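Local coordinates for single-stranded DNA-binding protein RIM1, mitochondrial (Saccharomyces cerevisiae, PDB 6CQO) that binds single-stranded DNA preferentially and cooperatively, takes part in mitochondrial DNA replication and stimulates the activity of the PIF1 helicase, at residues F3-I8 against E71-N76; G10-E15 against E60-G65; N43-T48 against T88-V93. One frame throughout, in Å; residues are numbered along the deposited sequence.

Interaction 1. Residues F3-I8 against E71-N76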
# COMPACT_ATOMS: atom_id res chain seq x y z
N PHE A 3 1.55 -9.41 7.09
CA PHE A 3 1.00 -8.07 7.12
C PHE A 3 1.34 -7.36 5.82
O PHE A 3 2.20 -7.80 5.05
CB PHE A 3 1.54 -7.26 8.31
CG PHE A 3 2.97 -6.84 8.17
CD1 PHE A 3 4.00 -7.71 8.52
CD2 PHE A 3 3.30 -5.58 7.69
CE1 PHE A 3 5.32 -7.33 8.40
CE2 PHE A 3 4.62 -5.20 7.56
CZ PHE A 3 5.63 -6.07 7.92
N SER A 4 0.65 -6.25 5.58
CA SER A 4 0.91 -5.38 4.44
C SER A 4 0.64 -3.95 4.89
O SER A 4 -0.52 -3.55 5.05
CB SER A 4 0.04 -5.75 3.24
OG SER A 4 -1.34 -5.70 3.56
N LYS A 5 1.70 -3.18 5.09
CA LYS A 5 1.61 -1.81 5.58
C LYS A 5 2.21 -0.87 4.54
O LYS A 5 3.08 -1.26 3.76
CB LYS A 5 2.34 -1.66 6.92
CG LYS A 5 1.87 -0.50 7.77
CD LYS A 5 2.45 -0.57 9.17
CE LYS A 5 1.88 0.51 10.06
NZ LYS A 5 2.39 0.41 11.46
N MSE A 6 1.74 0.37 4.54
CA MSE A 6 2.22 1.36 3.58
C MSE A 6 2.45 2.73 4.21
O MSE A 6 1.61 3.23 4.96
CB MSE A 6 1.25 1.48 2.41
CG MSE A 6 1.66 2.54 1.39
SE MSE A 6 0.56 2.55 -0.21
CE MSE A 6 0.79 0.70 -0.75
N SER A 7 3.60 3.33 3.90
CA SER A 7 3.90 4.70 4.28
C SER A 7 3.70 5.60 3.06
O SER A 7 4.16 5.27 1.97
CB SER A 7 5.34 4.82 4.80
OG SER A 7 5.52 4.04 5.97
N ILE A 8 3.02 6.72 3.26
CA ILE A 8 2.66 7.63 2.18
C ILE A 8 3.01 9.05 2.59
O ILE A 8 2.66 9.49 3.68
CB ILE A 8 1.16 7.53 1.82
CG1 ILE A 8 0.82 6.14 1.29
CG2 ILE A 8 0.78 8.59 0.80
CD1 ILE A 8 -0.64 5.97 0.93
N GLU A 71 0.92 6.55 7.70
CA GLU A 71 1.18 5.12 7.79
C GLU A 71 -0.16 4.40 7.85
O GLU A 71 -1.02 4.75 8.67
CB GLU A 71 2.02 4.80 9.02
CG GLU A 71 3.43 5.37 8.98
CD GLU A 71 4.14 5.29 10.32
OE1 GLU A 71 3.47 5.42 11.36
OE2 GLU A 71 5.37 5.08 10.33
N ALA A 72 -0.34 3.40 6.99
CA ALA A 72 -1.63 2.73 6.86
C ALA A 72 -1.44 1.24 6.63
O ALA A 72 -0.49 0.82 5.95
CB ALA A 72 -2.45 3.33 5.71
N ASP A 73 -2.34 0.45 7.20
CA ASP A 73 -2.38 -0.98 6.92
C ASP A 73 -3.12 -1.23 5.62
O ASP A 73 -4.24 -0.75 5.43
CB ASP A 73 -3.05 -1.73 8.07
CG ASP A 73 -2.18 -1.84 9.30
OD1 ASP A 73 -0.93 -1.82 9.15
OD2 ASP A 73 -2.72 -1.93 10.42
N ALA A 74 -2.50 -1.98 4.72
CA ALA A 74 -3.02 -2.20 3.38
C ALA A 74 -3.74 -3.55 3.30
O ALA A 74 -3.26 -4.55 3.83
CB ALA A 74 -1.90 -2.15 2.34
N ALA A 75 -4.89 -3.55 2.63
CA ALA A 75 -5.66 -4.75 2.36
C ALA A 75 -6.11 -4.74 0.91
O ALA A 75 -6.45 -3.68 0.37
CB ALA A 75 -6.87 -4.86 3.30
N ASN A 76 -6.12 -5.91 0.28
CA ASN A 76 -6.48 -6.05 -1.13
C ASN A 76 -7.66 -7.00 -1.22
O ASN A 76 -7.50 -8.22 -1.11
CB ASN A 76 -5.29 -6.54 -1.94
CG ASN A 76 -5.07 -5.74 -3.21
OD1 ASN A 76 -5.60 -4.63 -3.35
ND2 ASN A 76 -4.29 -6.28 -4.13
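Met6 and Ala72 face each other as an antiparallel hydrogen-bonded pair and exchange both of their backbone bonds: Met6 N gives to Ala72 O at 2.7 Å, and Ala72 N gives to Met6 O at 2.8 Å. A third bond, from Ala74 N to Ser4 O, extends the ladder towards the start of strand 3-8. The two short axes pass within 4.3 Å of each other with their directions 133° apart, so the ladder is strongly twisted.

Lys5 and Asp73 form a non-hydrogen-bonded pair, with their side chains on the same face as Ser7 and Glu71. The lysine leaves with CG swung away from its own backbone N (chi1 -157°) and then runs straight, which carries its methylenes obliquely across the aspartate, past OD1. Lys5 CG is 3.4 Å from Asp73 OD1, yet Lys5 NZ is 4.6 Å from that oxygen and 5.1 Å from Glu71 OE1. The link is therefore aliphatic packing with a probable longer-range attraction between the charges, not a salt bridge. Shortening Lys5 to an alanine would probably deprive Asp73 OD1 of its methylene cover and take the lysine's positive charge from near the two acidic side chains.

Beside this pair, Glu71 CG lies 3.9 Å from Ser7 OG, which also has a weak hydrogen bond to Tyr69. On the other face Met6, modelled as selenomethionine, leads its chain away from Ala72 to pack on Tyr45 of its own chain. Ser4 OG is hydrogen-bonded to Tyr45 of the second subunit.

This pairing of the first and fourth strands closes the OB-fold barrel. Strand 71-76 is bonded along its other edge to strand 89-99, while 3-8 pairs antiparallel with a strand of the second subunit, carrying the sheet across the interface.

Interaction 2. Residues G10-E15 against E60-G65; sequences GRIGSE and EYVRKG
The carbonyl group of Ile12 accepts the backbone N-H of Gly65 in the carbonyl plane, while Lys64 CG stands to one side of that plane, 3.8 Å from Ile12 O. The neighbouring carbonyl of Ser14 is met differently: Lys64 CG lies over its flat face, 3.7 Å from Ser14 O. The Glu15 carboxylate brings OE1 to within 4.0 Å of Lys64 CB.

In OB-fold terms, this is where the chain leaves the helix between the third and fourth strands, 52-61, and turns back to join the first strand of the barrel. The backbone bonds of Ile12 with Ala66 and of Gly10 with Val68 carry the pairing on into strand 67-77. Asn102 bonds to Tyr61 O and Arg63 N, and Ser14 OG to Ser31 N of strand 26-34.

Lys64 runs along the loop 13-15 and makes most of the side-chain contact with it. Its CG points away from its own backbone N (chi1 -176°) and the chain stays extended, passing Ser14 O until CE comes 3.9 Å from Gly13 O. Glu15 crosses it at about a right angle, and with Lys64 NZ 5.8 Å from Glu15 OE1 any attraction between the opposite charges is probably weak; they do not form a salt bridge.

Gly65 has a positive phi of 85°, at which a CB would be pressed against the carbonyl oxygen of Lys64. Glycine is suited to this backbone shape, in which Gly65 N meets Ile12 O at 2.8 Å and 144°. Next to this bond the contact is apolar and buried: the Ile12 side chain, which also touches Tyr30, crosses that of Val62 nearly perpendicularly, with Ile12 CD1 and Val62 CG1 3.6 Å apart.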
# COMPACT_ATOMS: atom_id res chain seq x y z
N GLY A 10 2.53 12.89 0.84
CA GLY A 10 1.92 13.60 -0.26
C GLY A 10 0.97 14.66 0.24
O GLY A 10 0.91 14.95 1.44
N ARG A 11 0.21 15.23 -0.69
CA ARG A 11 -0.74 16.29 -0.40
C ARG A 11 -2.15 15.73 -0.32
O ARG A 11 -2.54 14.88 -1.12
CB ARG A 11 -0.67 17.39 -1.47
CG ARG A 11 -0.76 16.86 -2.89
CD ARG A 11 -0.66 17.99 -3.91
NE ARG A 11 -0.56 17.48 -5.28
CZ ARG A 11 -1.60 17.30 -6.09
NH1 ARG A 11 -2.83 17.58 -5.68
NH2 ARG A 11 -1.41 16.83 -7.32
N ILE A 12 -2.91 16.19 0.67
CA ILE A 12 -4.32 15.82 0.78
C ILE A 12 -5.08 16.51 -0.34
O ILE A 12 -5.22 17.74 -0.34
CB ILE A 12 -4.89 16.18 2.16
CG1 ILE A 12 -4.20 15.36 3.25
CG2 ILE A 12 -6.40 15.96 2.18
CD1 ILE A 12 -4.83 15.52 4.61
N GLY A 13 -5.56 15.73 -1.31
CA GLY A 13 -6.18 16.30 -2.49
C GLY A 13 -7.69 16.22 -2.52
O GLY A 13 -8.29 16.23 -3.60
N SER A 14 -8.32 16.16 -1.35
CA SER A 14 -9.77 16.10 -1.27
C SER A 14 -10.20 16.61 0.10
O SER A 14 -9.38 16.99 0.94
CB SER A 14 -10.28 14.68 -1.51
OG SER A 14 -9.97 13.83 -0.42
N GLU A 15 -11.51 16.60 0.33
CA GLU A 15 -12.09 16.99 1.61
C GLU A 15 -12.20 15.77 2.52
O GLU A 15 -12.02 14.63 2.11
CB GLU A 15 -13.46 17.62 1.40
CG GLU A 15 -13.46 18.88 0.54
CD GLU A 15 -13.16 20.14 1.34
OE1 GLU A 15 -12.12 20.16 2.05
OE2 GLU A 15 -13.95 21.09 1.27
N GLU A 60 -10.61 18.87 12.40
CA GLU A 60 -10.46 20.14 13.12
C GLU A 60 -9.32 20.99 12.57
O GLU A 60 -9.52 22.15 12.22
CB GLU A 60 -10.24 19.88 14.61
CG GLU A 60 -11.48 19.43 15.36
CD GLU A 60 -11.18 19.06 16.80
OE1 GLU A 60 -11.36 17.88 17.16
OE2 GLU A 60 -10.74 19.95 17.56
N TYR A 61 -8.12 20.42 12.49
CA TYR A 61 -6.91 21.20 12.23
C TYR A 61 -6.36 21.05 10.82
O TYR A 61 -5.73 21.99 10.32
CB TYR A 61 -5.81 20.83 13.23
CG TYR A 61 -6.21 21.03 14.68
CD1 TYR A 61 -7.15 21.98 15.04
CD2 TYR A 61 -5.63 20.27 15.69
CE1 TYR A 61 -7.52 22.17 16.35
CE2 TYR A 61 -5.99 20.45 17.01
CZ TYR A 61 -6.94 21.40 17.34
OH TYR A 61 -7.30 21.58 18.65
N VAL A 62 -6.57 19.92 10.17
CA VAL A 62 -5.99 19.66 8.86
C VAL A 62 -6.91 20.23 7.78
O VAL A 62 -8.13 20.00 7.81
CB VAL A 62 -5.75 18.16 8.64
CG1 VAL A 62 -5.04 17.92 7.32
CG2 VAL A 62 -4.94 17.59 9.79
N ARG A 63 -6.33 20.97 6.84
CA ARG A 63 -7.06 21.55 5.72
C ARG A 63 -6.67 20.85 4.43
O ARG A 63 -5.69 20.09 4.37
CB ARG A 63 -6.78 23.05 5.61
CG ARG A 63 -6.64 23.76 6.94
CD ARG A 63 -6.44 25.25 6.74
NE ARG A 63 -5.92 25.90 7.94
CZ ARG A 63 -4.63 26.14 8.15
NH1 ARG A 63 -3.73 25.79 7.24
NH2 ARG A 63 -4.23 26.74 9.27
N LYS A 64 -7.45 21.11 3.38
CA LYS A 64 -7.15 20.53 2.07
C LYS A 64 -5.83 21.07 1.54
O LYS A 64 -5.50 22.25 1.73
CB LYS A 64 -8.29 20.84 1.09
CG LYS A 64 -8.11 20.21 -0.28
CD LYS A 64 -9.30 20.51 -1.18
CE LYS A 64 -9.14 19.87 -2.55
NZ LYS A 64 -10.32 20.12 -3.42
N GLY A 65 -5.07 20.20 0.89
CA GLY A 65 -3.76 20.56 0.39
C GLY A 65 -2.64 20.42 1.39
O GLY A 65 -1.54 20.94 1.15

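Interaction 3. Residues N43-T48 against T88-V93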
# COMPACT_ATOMS: atom_id res chain seq x y z
N ASN A 43 0.46 9.72 -8.06
CA ASN A 43 -0.30 8.64 -7.45
C ASN A 43 -1.38 9.19 -6.53
O ASN A 43 -1.19 10.21 -5.87
CB ASN A 43 0.62 7.70 -6.67
CG ASN A 43 1.68 7.06 -7.55
OD1 ASN A 43 1.40 6.62 -8.67
ND2 ASN A 43 2.91 7.00 -7.05
N TRP A 44 -2.52 8.49 -6.49
CA TRP A 44 -3.63 8.85 -5.62
C TRP A 44 -4.02 7.64 -4.78
O TRP A 44 -4.07 6.51 -5.29
CB TRP A 44 -4.85 9.33 -6.43
CG TRP A 44 -4.73 10.73 -6.94
CD1 TRP A 44 -3.97 11.16 -7.99
CD2 TRP A 44 -5.40 11.89 -6.43
NE1 TRP A 44 -4.12 12.51 -8.17
CE2 TRP A 44 -5.00 12.99 -7.22
CE3 TRP A 44 -6.30 12.11 -5.39
CZ2 TRP A 44 -5.46 14.28 -7.00
CZ3 TRP A 44 -6.77 13.39 -5.17
CH2 TRP A 44 -6.35 14.46 -5.97
N TYR A 45 -4.29 7.88 -3.50
CA TYR A 45 -4.65 6.82 -2.57
C TYR A 45 -5.84 7.25 -1.73
O TYR A 45 -5.85 8.37 -1.21
CB TYR A 45 -3.47 6.46 -1.66
CG TYR A 45 -2.25 5.94 -2.41
CD1 TYR A 45 -2.16 4.61 -2.79
CD2 TYR A 45 -1.20 6.79 -2.72
CE1 TYR A 45 -1.06 4.14 -3.47
CE2 TYR A 45 -0.09 6.32 -3.40
CZ TYR A 45 -0.02 5.00 -3.77
OH TYR A 45 1.08 4.53 -4.45
N ASN A 46 -6.83 6.38 -1.62
CA ASN A 46 -8.01 6.64 -0.80
C ASN A 46 -7.76 6.11 0.61
O ASN A 46 -7.61 4.90 0.80
CB ASN A 46 -9.25 5.99 -1.41
CG ASN A 46 -9.63 6.60 -2.75
OD1 ASN A 46 -9.65 7.82 -2.90
ND2 ASN A 46 -9.92 5.75 -3.73
N ILE A 47 -7.73 7.01 1.58
CA ILE A 47 -7.39 6.67 2.96
C ILE A 47 -8.67 6.52 3.76
O ILE A 47 -9.62 7.30 3.60
CB ILE A 47 -6.47 7.74 3.57
CG1 ILE A 47 -5.28 8.01 2.65
CG2 ILE A 47 -5.99 7.31 4.95
CD1 ILE A 47 -4.41 6.79 2.40
N THR A 48 -8.70 5.51 4.63
CA THR A 48 -9.80 5.30 5.56
C THR A 48 -9.28 5.45 6.98
O THR A 48 -8.20 4.95 7.31
CB THR A 48 -10.43 3.91 5.37
OG1 THR A 48 -10.72 3.70 3.98
CG2 THR A 48 -11.71 3.79 6.17
N THR A 88 -9.71 -6.25 -8.00
CA THR A 88 -9.14 -5.99 -6.69
C THR A 88 -9.31 -4.53 -6.31
O THR A 88 -9.19 -3.64 -7.16
CB THR A 88 -7.65 -6.37 -6.65
OG1 THR A 88 -7.07 -6.14 -7.93
CG2 THR A 88 -7.47 -7.82 -6.25
N THR A 89 -9.60 -4.29 -5.03
CA THR A 89 -9.75 -2.94 -4.49
C THR A 89 -8.79 -2.77 -3.32
O THR A 89 -8.79 -3.59 -2.39
CB THR A 89 -11.19 -2.68 -4.03
OG1 THR A 89 -12.05 -2.57 -5.17
CG2 THR A 89 -11.27 -1.40 -3.21
N LEU A 90 -7.99 -1.72 -3.37
CA LEU A 90 -7.03 -1.45 -2.31
C LEU A 90 -7.68 -0.69 -1.16
O LEU A 90 -8.44 0.26 -1.38
CB LEU A 90 -5.84 -0.65 -2.86
CG LEU A 90 -4.77 -0.21 -1.87
CD1 LEU A 90 -4.05 -1.41 -1.26
CD2 LEU A 90 -3.78 0.72 -2.56
N SER A 91 -7.39 -1.12 0.06
CA SER A 91 -7.89 -0.48 1.27
C SER A 91 -6.72 -0.04 2.13
O SER A 91 -5.81 -0.83 2.40
CB SER A 91 -8.79 -1.43 2.06
OG SER A 91 -9.24 -0.83 3.26
N LEU A 92 -6.75 1.22 2.56
CA LEU A 92 -5.68 1.82 3.36
C LEU A 92 -6.30 2.40 4.63
O LEU A 92 -6.75 3.55 4.64
CB LEU A 92 -4.93 2.88 2.56
CG LEU A 92 -4.32 2.40 1.24
CD1 LEU A 92 -3.64 3.55 0.52
CD2 LEU A 92 -3.36 1.26 1.48
N VAL A 93 -6.31 1.61 5.70
CA VAL A 93 -6.81 2.07 6.99
C VAL A 93 -5.68 2.80 7.70
O VAL A 93 -4.63 2.22 7.99
CB VAL A 93 -7.33 0.90 7.83
CG1 VAL A 93 -7.76 1.38 9.21
CG2 VAL A 93 -8.49 0.21 7.12
O HOH W 1 -9.02 2.62 2.00
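Thr48 and Leu92 join two strands that run in the same general direction, their axes inclined by 46°, through one nearly straight bond from Thr48 N to Leu92 O (2.8 Å, 171°). Thr48 and Val93 stand opposite each other as a parallel bridge, which the backbone pairing of Thr48 with Gln94 continues. Towards the start of both segments the strands splay apart, and a water takes over. It gives a hydrogen bond to Asn46 O at 2.9 Å, accepts one from Leu92 N at 2.7 Å, and has a third, of undecided direction, with Thr48 OG1 at 2.8 Å.

Leu92 supplies most of the side-chain contact. Its CG is turned away from its carbonyl carbon (chi1 -57°), which carries the methyl CD1 across to the other strand. There CD1 meets Tyr45 CB at 3.6 Å and Ile47 CD1 at 3.8 Å, resting against both residues at once. Leu90 reaches the tyrosine from another direction, its CD2 at the ring edge near the ring plane, 4.2 Å from Tyr45 CD1. Leu92 also packs on Ile8, Ala72 and Ala74, so its side chain is touched by three other strands, 3-20, 43-49 and 67-77.

The tyrosine is apolar where Leu90 and Leu92 touch it and polar at its far end, where OH is hydrogen-bonded to Ser4 of the second subunit. Asn46 OD1 turns to Ser31 of the adjacent strand.

This is the parallel pairing of third and fifth strands found in OB folds. Its chemistry implies a join with little direct backbone bonding: the side chains of Leu92, Leu90, Ile47 and Tyr45 make the apolar contact where the strands diverge, and the water satisfies Asn46 O and Leu92 N, which are too far apart to bond to each other.

Overall arrangement
All three contacts reach one OB-fold sheet, interaction 2 through only its 10-12 strand. Interactions 1 and 3 are 9 Å apart between centres and share a seam, strand 71-76 probably bonding to strand 89-93 through Ala75 O with Ser91 N and Asp73 N with Val93 O; both also reach the second subunit. Interaction 2 uses the same first strand as interaction 1, but its centre is about 20 Å from that of interaction 1, on the opposite side of the chain's centre, and it is the more exposed. Chemistry follows position: a regular antiparallel ladder with charges on one face in interaction 1, a single backbone bond between the segments beside an extended lysine chain in interaction 2, buried aliphatic packing with a bridging water in interaction 3.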